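Local coordinates for protein putative thioesterase II (Thermobifida fusca, PDB 3BBJ) that probably hydrolyses acyl-CoA or a related thioester, as a two-domain hotdog protein of the acyl-CoA thioesterase family, at residues V24-G29 and G72-E77; L197-L202 and V251-A256. One frame throughout, in Å; residues are numbered along the deposited sequence.

Contact 1 of 2, residues V24-G29 and G72-E77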
ATOM      1  N   VAL A  24     -11.605  -8.684 -22.240  1.00 54.26           N
ATOM      2  CA  VAL A  24     -10.948  -9.796 -21.581  1.00 54.78           C
ATOM      3  C   VAL A  24     -11.987 -10.894 -21.289  1.00 54.28           C
ATOM      4  O   VAL A  24     -13.171 -10.606 -21.124  1.00 53.89           O
ATOM      5  CB  VAL A  24     -10.249  -9.286 -20.274  1.00 54.96           C
ATOM      6  CG1 VAL A  24     -11.284  -8.915 -19.208  1.00 55.93           C
ATOM      7  CG2 VAL A  24      -9.273 -10.303 -19.732  1.00 54.94           C
ATOM      8  N   GLU A  25     -11.537 -12.145 -21.267  1.00 55.67           N
ATOM      9  CA  GLU A  25     -12.366 -13.296 -20.858  1.00 57.85           C
ATOM     10  C   GLU A  25     -11.883 -13.841 -19.520  1.00 56.00           C
ATOM     11  O   GLU A  25     -10.765 -14.334 -19.411  1.00 55.14           O
ATOM     12  CB  GLU A  25     -12.320 -14.428 -21.911  1.00 60.18           C
ATOM     13  CG  GLU A  25     -13.586 -14.553 -22.765  1.00 65.86           C
ATOM     14  CD  GLU A  25     -14.705 -15.313 -22.056  1.00 73.60           C
ATOM     15  OE1 GLU A  25     -14.416 -16.274 -21.304  1.00 73.67           O
ATOM     16  OE2 GLU A  25     -15.883 -14.956 -22.264  1.00 79.62           O
ATOM     17  N   LEU A  26     -12.727 -13.763 -18.502  1.00 55.49           N
ATOM     18  CA  LEU A  26     -12.337 -14.245 -17.178  1.00 54.63           C
ATOM     19  C   LEU A  26     -12.471 -15.758 -17.151  1.00 53.50           C
ATOM     20  O   LEU A  26     -13.541 -16.307 -17.384  1.00 52.57           O
ATOM     21  CB  LEU A  26     -13.150 -13.586 -16.060  1.00 54.19           C
ATOM     22  CG  LEU A  26     -13.079 -12.055 -16.022  1.00 53.65           C
ATOM     23  CD1 LEU A  26     -13.408 -11.598 -14.640  1.00 48.10           C
ATOM     24  CD2 LEU A  26     -11.710 -11.510 -16.451  1.00 48.81           C
ATOM     25  N   ASP A  27     -11.344 -16.406 -16.892  1.00 53.69           N
ATOM     26  CA  ASP A  27     -11.240 -17.845 -16.921  1.00 53.01           C
ATOM     27  C   ASP A  27     -11.754 -18.420 -15.597  1.00 52.42           C
ATOM     28  O   ASP A  27     -11.192 -18.141 -14.529  1.00 52.72           O
ATOM     29  CB  ASP A  27      -9.775 -18.214 -17.187  1.00 54.59           C
ATOM     30  CG  ASP A  27      -9.521 -19.702 -17.168  1.00 51.66           C
ATOM     31  OD1 ASP A  27     -10.431 -20.482 -16.833  1.00 49.09           O
ATOM     32  OD2 ASP A  27      -8.390 -20.085 -17.465  1.00 49.45           O
ATOM     33  N   PRO A  28     -12.821 -19.235 -15.664  1.00 52.39           N
ATOM     34  CA  PRO A  28     -13.446 -19.767 -14.445  1.00 51.97           C
ATOM     35  C   PRO A  28     -12.538 -20.698 -13.624  1.00 51.21           C
ATOM     36  O   PRO A  28     -12.870 -21.043 -12.482  1.00 49.88           O
ATOM     37  CB  PRO A  28     -14.665 -20.525 -14.979  1.00 52.90           C
ATOM     38  CG  PRO A  28     -14.338 -20.839 -16.383  1.00 53.25           C
ATOM     39  CD  PRO A  28     -13.495 -19.721 -16.883  1.00 50.59           C
ATOM     40  N   GLY A  29     -11.431 -21.129 -14.226  1.00 50.77           N
ATOM     41  CA  GLY A  29     -10.408 -21.897 -13.522  1.00 50.65           C
ATOM     42  C   GLY A  29      -9.748 -21.118 -12.380  1.00 49.07           C
ATOM     43  O   GLY A  29      -9.083 -21.708 -11.527  1.00 47.55           O
ATOM     44  N   GLY A  72     -16.411 -15.424 -17.732  1.00 58.17           N
ATOM     45  CA  GLY A  72     -16.928 -14.886 -18.969  1.00 57.02           C
ATOM     46  C   GLY A  72     -16.316 -13.549 -19.319  1.00 56.97           C
ATOM     47  O   GLY A  72     -15.294 -13.161 -18.752  1.00 55.42           O
ATOM     48  N   PRO A  73     -16.940 -12.835 -20.274  1.00 56.56           N
ATOM     49  CA  PRO A  73     -16.400 -11.548 -20.697  1.00 56.01           C
ATOM     50  C   PRO A  73     -16.470 -10.432 -19.645  1.00 53.93           C
ATOM     51  O   PRO A  73     -17.378 -10.387 -18.815  1.00 50.73           O
ATOM     52  CB  PRO A  73     -17.250 -11.187 -21.931  1.00 55.75           C
ATOM     53  CG  PRO A  73     -18.003 -12.422 -22.274  1.00 55.87           C
ATOM     54  CD  PRO A  73     -18.151 -13.199 -21.032  1.00 55.12           C
ATOM     55  N   ALA A  74     -15.474  -9.556 -19.712  1.00 52.22           N
ATOM     56  CA  ALA A  74     -15.388  -8.360 -18.900  1.00 52.42           C
ATOM     57  C   ALA A  74     -14.718  -7.314 -19.785  1.00 54.14           C
ATOM     58  O   ALA A  74     -14.013  -7.665 -20.736  1.00 54.56           O
ATOM     59  CB  ALA A  74     -14.586  -8.626 -17.667  1.00 52.27           C
ATOM     60  N   GLU A  75     -14.949  -6.036 -19.499  1.00 56.22           N
ATOM     61  CA  GLU A  75     -14.402  -4.962 -20.333  1.00 58.31           C
ATOM     62  C   GLU A  75     -13.584  -3.976 -19.512  1.00 57.17           C
ATOM     63  O   GLU A  75     -13.913  -3.677 -18.369  1.00 57.78           O
ATOM     64  CB  GLU A  75     -15.493  -4.267 -21.174  1.00 59.51           C
ATOM     65  CG  GLU A  75     -16.850  -4.064 -20.498  1.00 67.35           C
ATOM     66  CD  GLU A  75     -17.698  -5.342 -20.392  1.00 72.91           C
ATOM     67  OE1 GLU A  75     -17.335  -6.378 -21.011  1.00 72.26           O
ATOM     68  OE2 GLU A  75     -18.736  -5.293 -19.682  1.00 73.99           O
ATOM     69  N   ILE A  76     -12.505  -3.488 -20.116  1.00 57.26           N
ATOM     70  CA  ILE A  76     -11.543  -2.616 -19.452  1.00 56.55           C
ATOM     71  C   ILE A  76     -11.460  -1.225 -20.082  1.00 58.79           C
ATOM     72  O   ILE A  76     -11.353  -1.068 -21.300  1.00 58.55           O
ATOM     73  CB  ILE A  76     -10.157  -3.243 -19.463  1.00 55.58           C
ATOM     74  CG1 ILE A  76     -10.179  -4.501 -18.591  1.00 54.39           C
ATOM     75  CG2 ILE A  76      -9.092  -2.206 -18.995  1.00 50.15           C
ATOM     76  CD1 ILE A  76      -8.968  -5.402 -18.761  1.00 56.38           C
ATOM     77  N   GLU A  77     -11.452  -0.227 -19.209  1.00 60.03           N
ATOM     78  CA  GLU A  77     -11.494   1.175 -19.586  1.00 61.73           C
ATOM     79  C   GLU A  77     -10.283   1.879 -18.957  1.00 59.11           C
ATOM     80  O   GLU A  77     -10.207   1.986 -17.743  1.00 59.70           O
ATOM     81  CB  GLU A  77     -12.810   1.709 -19.046  1.00 62.14           C
ATOM     82  CG  GLU A  77     -13.274   3.037 -19.563  1.00 69.55           C
ATOM     83  CD  GLU A  77     -14.728   3.302 -19.174  1.00 66.86           C
ATOM     84  OE1 GLU A  77     -15.593   2.453 -19.508  1.00 69.94           O
ATOM     85  OE2 GLU A  77     -14.994   4.356 -18.543  1.00 74.03           O
TER

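Contact 2 of 2, residues L197-L202 and V251-A256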
ATOM      1  N   LEU A 197      -0.617 -11.722  -9.695  1.00 44.92           N
ATOM      2  CA  LEU A 197      -1.347 -12.903  -9.218  1.00 45.50           C
ATOM      3  C   LEU A 197      -0.650 -13.508  -8.004  1.00 45.11           C
ATOM      4  O   LEU A 197      -1.298 -13.861  -7.011  1.00 45.69           O
ATOM      5  CB  LEU A 197      -1.489 -13.977 -10.316  1.00 46.27           C
ATOM      6  CG  LEU A 197      -2.113 -15.330  -9.900  1.00 45.21           C
ATOM      7  CD1 LEU A 197      -3.456 -15.147  -9.241  1.00 48.13           C
ATOM      8  CD2 LEU A 197      -2.263 -16.260 -11.077  1.00 44.37           C
ATOM      9  N   ALA A 198       0.666 -13.637  -8.098  1.00 43.61           N
ATOM     10  CA  ALA A 198       1.493 -14.215  -7.029  1.00 42.67           C
ATOM     11  C   ALA A 198       1.240 -13.575  -5.674  1.00 43.65           C
ATOM     12  O   ALA A 198       1.083 -14.267  -4.686  1.00 46.25           O
ATOM     13  CB  ALA A 198       2.961 -14.110  -7.398  1.00 40.84           C
ATOM     14  N   VAL A 199       1.157 -12.253  -5.627  1.00 44.82           N
ATOM     15  CA  VAL A 199       0.975 -11.537  -4.365  1.00 45.28           C
ATOM     16  C   VAL A 199      -0.356 -11.886  -3.678  1.00 45.86           C
ATOM     17  O   VAL A 199      -0.513 -11.642  -2.480  1.00 45.54           O
ATOM     18  CB  VAL A 199       1.047  -9.979  -4.554  1.00 41.95           C
ATOM     19  CG1 VAL A 199       2.289  -9.562  -5.290  1.00 45.95           C
ATOM     20  CG2 VAL A 199      -0.142  -9.466  -5.306  1.00 43.64           C
ATOM     21  N   ASP A 200      -1.312 -12.400  -4.455  1.00 47.78           N
ATOM     22  CA  ASP A 200      -2.633 -12.805  -3.959  1.00 48.21           C
ATOM     23  C   ASP A 200      -2.897 -14.285  -4.203  1.00 46.75           C
ATOM     24  O   ASP A 200      -4.049 -14.707  -4.234  1.00 47.81           O
ATOM     25  CB  ASP A 200      -3.756 -12.004  -4.652  1.00 47.89           C
ATOM     26  CG  ASP A 200      -5.104 -12.124  -3.924  1.00 51.21           C
ATOM     27  OD1 ASP A 200      -5.129 -12.159  -2.672  1.00 56.53           O
ATOM     28  OD2 ASP A 200      -6.144 -12.158  -4.598  1.00 51.00           O
ATOM     29  N   ALA A 201      -1.847 -15.081  -4.358  1.00 45.95           N
ATOM     30  CA  ALA A 201      -2.031 -16.503  -4.665  1.00 46.21           C
ATOM     31  C   ALA A 201      -1.839 -17.426  -3.455  1.00 47.87           C
ATOM     32  O   ALA A 201      -1.766 -18.656  -3.628  1.00 47.76           O
ATOM     33  CB  ALA A 201      -1.086 -16.923  -5.811  1.00 43.55           C
ATOM     34  N   LEU A 202      -1.777 -16.849  -2.247  1.00 47.59           N
ATOM     35  CA  LEU A 202      -1.515 -17.646  -1.035  1.00 48.35           C
ATOM     36  C   LEU A 202      -2.724 -17.719  -0.099  1.00 47.50           C
ATOM     37  O   LEU A 202      -3.669 -16.937  -0.239  1.00 47.89           O
ATOM     38  CB  LEU A 202      -0.345 -17.047  -0.263  1.00 50.49           C
ATOM     39  CG  LEU A 202       0.877 -16.536  -1.017  1.00 49.05           C
ATOM     40  CD1 LEU A 202       1.615 -15.530  -0.116  1.00 49.02           C
ATOM     41  CD2 LEU A 202       1.780 -17.712  -1.470  1.00 43.16           C
ATOM     42  N   VAL A 251       2.665  -9.454   1.986  1.00 45.28           N
ATOM     43  CA  VAL A 251       3.350 -10.497   1.230  1.00 45.99           C
ATOM     44  C   VAL A 251       4.599  -9.945   0.524  1.00 46.09           C
ATOM     45  O   VAL A 251       4.536  -8.986  -0.226  1.00 47.03           O
ATOM     46  CB  VAL A 251       2.377 -11.156   0.186  1.00 46.31           C
ATOM     47  CG1 VAL A 251       3.119 -12.133  -0.731  1.00 46.98           C
ATOM     48  CG2 VAL A 251       1.200 -11.840   0.884  1.00 42.87           C
ATOM     49  N   ASP A 252       5.745 -10.546   0.795  1.00 47.30           N
ATOM     50  CA  ASP A 252       6.977 -10.189   0.103  1.00 46.90           C
ATOM     51  C   ASP A 252       7.387 -11.387  -0.746  1.00 45.71           C
ATOM     52  O   ASP A 252       7.169 -12.541  -0.354  1.00 44.25           O
ATOM     53  CB  ASP A 252       8.068  -9.790   1.096  1.00 48.56           C
ATOM     54  CG  ASP A 252       7.675  -8.572   1.928  1.00 50.00           C
ATOM     55  OD1 ASP A 252       7.283  -7.554   1.335  1.00 54.16           O
ATOM     56  OD2 ASP A 252       7.728  -8.636   3.174  1.00 59.54           O
ATOM     57  N   LEU A 253       7.927 -11.100  -1.929  1.00 45.77           N
ATOM     58  CA  LEU A 253       8.396 -12.130  -2.831  1.00 46.21           C
ATOM     59  C   LEU A 253       9.856 -11.888  -3.209  1.00 47.59           C
ATOM     60  O   LEU A 253      10.254 -10.754  -3.512  1.00 48.19           O
ATOM     61  CB  LEU A 253       7.542 -12.153  -4.103  1.00 47.23           C
ATOM     62  CG  LEU A 253       6.030 -12.359  -3.996  1.00 44.77           C
ATOM     63  CD1 LEU A 253       5.333 -12.247  -5.391  1.00 34.45           C
ATOM     64  CD2 LEU A 253       5.728 -13.693  -3.354  1.00 37.53           C
ATOM     65  N   TRP A 254      10.642 -12.963  -3.177  1.00 48.81           N
ATOM     66  CA  TRP A 254      12.047 -12.955  -3.599  1.00 48.51           C
ATOM     67  C   TRP A 254      12.218 -13.942  -4.739  1.00 50.29           C
ATOM     68  O   TRP A 254      11.439 -14.900  -4.882  1.00 51.61           O
ATOM     69  CB  TRP A 254      12.974 -13.398  -2.471  1.00 48.95           C
ATOM     70  CG  TRP A 254      13.022 -12.501  -1.284  1.00 47.11           C
ATOM     71  CD1 TRP A 254      14.007 -11.612  -0.966  1.00 46.07           C
ATOM     72  CD2 TRP A 254      12.055 -12.422  -0.237  1.00 43.64           C
ATOM     73  NE1 TRP A 254      13.709 -10.974   0.220  1.00 44.16           N
ATOM     74  CE2 TRP A 254      12.513 -11.457   0.686  1.00 47.61           C
ATOM     75  CE3 TRP A 254      10.847 -13.071   0.010  1.00 47.50           C
ATOM     76  CZ2 TRP A 254      11.791 -11.121   1.836  1.00 50.22           C
ATOM     77  CZ3 TRP A 254      10.138 -12.748   1.157  1.00 49.60           C
ATOM     78  CH2 TRP A 254      10.608 -11.776   2.052  1.00 49.63           C
ATOM     79  N   ASP A 255      13.254 -13.728  -5.541  1.00 51.92           N
ATOM     80  CA  ASP A 255      13.538 -14.626  -6.655  1.00 52.76           C
ATOM     81  C   ASP A 255      14.520 -15.731  -6.249  1.00 53.87           C
ATOM     82  O   ASP A 255      14.993 -15.771  -5.105  1.00 52.31           O
ATOM     83  CB  ASP A 255      14.061 -13.837  -7.876  1.00 52.83           C
ATOM     84  CG  ASP A 255      15.506 -13.326  -7.710  1.00 53.39           C
ATOM     85  OD1 ASP A 255      16.120 -13.429  -6.621  1.00 47.85           O
ATOM     86  OD2 ASP A 255      16.020 -12.800  -8.717  1.00 53.21           O
ATOM     87  N   ALA A 256      14.807 -16.613  -7.207  1.00 56.41           N
ATOM     88  CA  ALA A 256      15.784 -17.696  -7.045  1.00 57.97           C
ATOM     89  C   ALA A 256      17.103 -17.229  -6.438  1.00 58.67           C
ATOM     90  O   ALA A 256      17.738 -17.962  -5.688  1.00 59.88           O
ATOM     91  CB  ALA A 256      16.051 -18.387  -8.410  1.00 56.50           C
TER

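Contact 1 of 2, residues V24-G29 and G72-E77
Val-24, Glu-25 and Leu-26 pair antiparallel with Ala-74, Pro-73 and Gly-72, joining two neighbouring strands of the N-terminal hotdog domain. Four backbone hydrogen bonds tie the strands. Val-24 and Ala-74 exchange N-H and C=O in both directions, with Ala-74 N to Val-24 O at 2.9 Å. Leu-26 and Gly-72 do the same, Leu-26 N to Gly-72 O at 2.6 Å. Between these pairs Pro-73, with no N-H to offer, occupies a non-hydrogen-bonded position opposite Glu-25; its CA leans on Val-24 O in a CA-H...O contact.

Val-24 can be followed outward. CB stands 4.1 Å from Ala-74 O. CG1, set between backbone N and carbonyl carbon (chi1 70°), lies 3.4 Å from Ala-74 O, packs against Ala-74 CB at 3.7 Å and sits more loosely against Ile-76 CD1. Leu-26 shares this buried face, its CG 4.1 Å from Ala-74 CB. Helix 38-51 packs on the same face: Val-44 touches Val-24 and Ile-76, and Leu-41 touches Leu-26. This is the packing of a hotdog, a curved antiparallel sheet around a long helix.

On the other face Glu-25 bends at chi2 (-81°) and lies alongside the proline ring. Its carboxylate rests over the Gly-72 to Pro-73 peptide link, with Glu-25 OE2 3.1 Å from Pro-73 CD.

Contact 2 of 2, residues L197-L202 and V251-A256
Ala-198 to Ala-201 form a type I beta turn at the end of helix 191-198, closed by Ala-201 N to Ala-198 O at 3.1 Å, and this corner sits over strand 246-254, the nearest CA atoms, those of Val-199 and Val-251, being 6.2 Å apart. The contact is carried by apolar side chains. Leu-253 CD1 reaches to the helix end, where it meets Ala-198 CB at 3.6 Å and Val-199 CG1 at 4.1 Å. Chi1 of -57° sets Leu-253 CG beside its backbone N, and chi2 of 176° extends CD1 toward the turn. Val-199 and Leu-253 cross at about a right angle, touching through single methyls.

All five touching residues are buried within the C-terminal hotdog domain, where the strand 246-254 lies between strands 233-243 and 260-269. Those neighbours flank the contact: Phe-235 touches both Leu-202 and Leu-253, while Ser-264 touches Val-199. Met-42 of helix 38-51 also reaches Val-199, so the turn meets the N-terminal part of the chain.

Leu-202 and Val-251 reach toward each other tip to tip. Leu-202 CD1 stands before the fork of the valine, 3.8 Å from each of Val-251 CG1 and CG2. A serine at Val-251 would probably lose this forked grip, leaving Leu-202 CD1 without its methyl partners and a gap beneath the turn. Val-251 CG1 lies anti to the backbone N (chi1 173°), and CG2 takes the place beside that nitrogen, 3.8 Å from Val-199 O.

Contact 1 closes before contact 2 opens along the chain, and each lies in a different hotdog domain: 24-29 with 72-77 in the N-terminal one, 197-202 with 251-256 in the C-terminal one. Their centres are 23 Å apart and their nearest atoms about 9 Å, without touching. The first is strand pairing about 17 Å from the chain centre and partly buried; the second is helix-end-to-strand packing only 7 Å from it and fully buried. Helix 38-51 links the two domains, its side chains lying against both contacts, and Asp-200 OD2, in the turn of contact 2, accepts a hydrogen bond from Gly-39 N at the start of that helix.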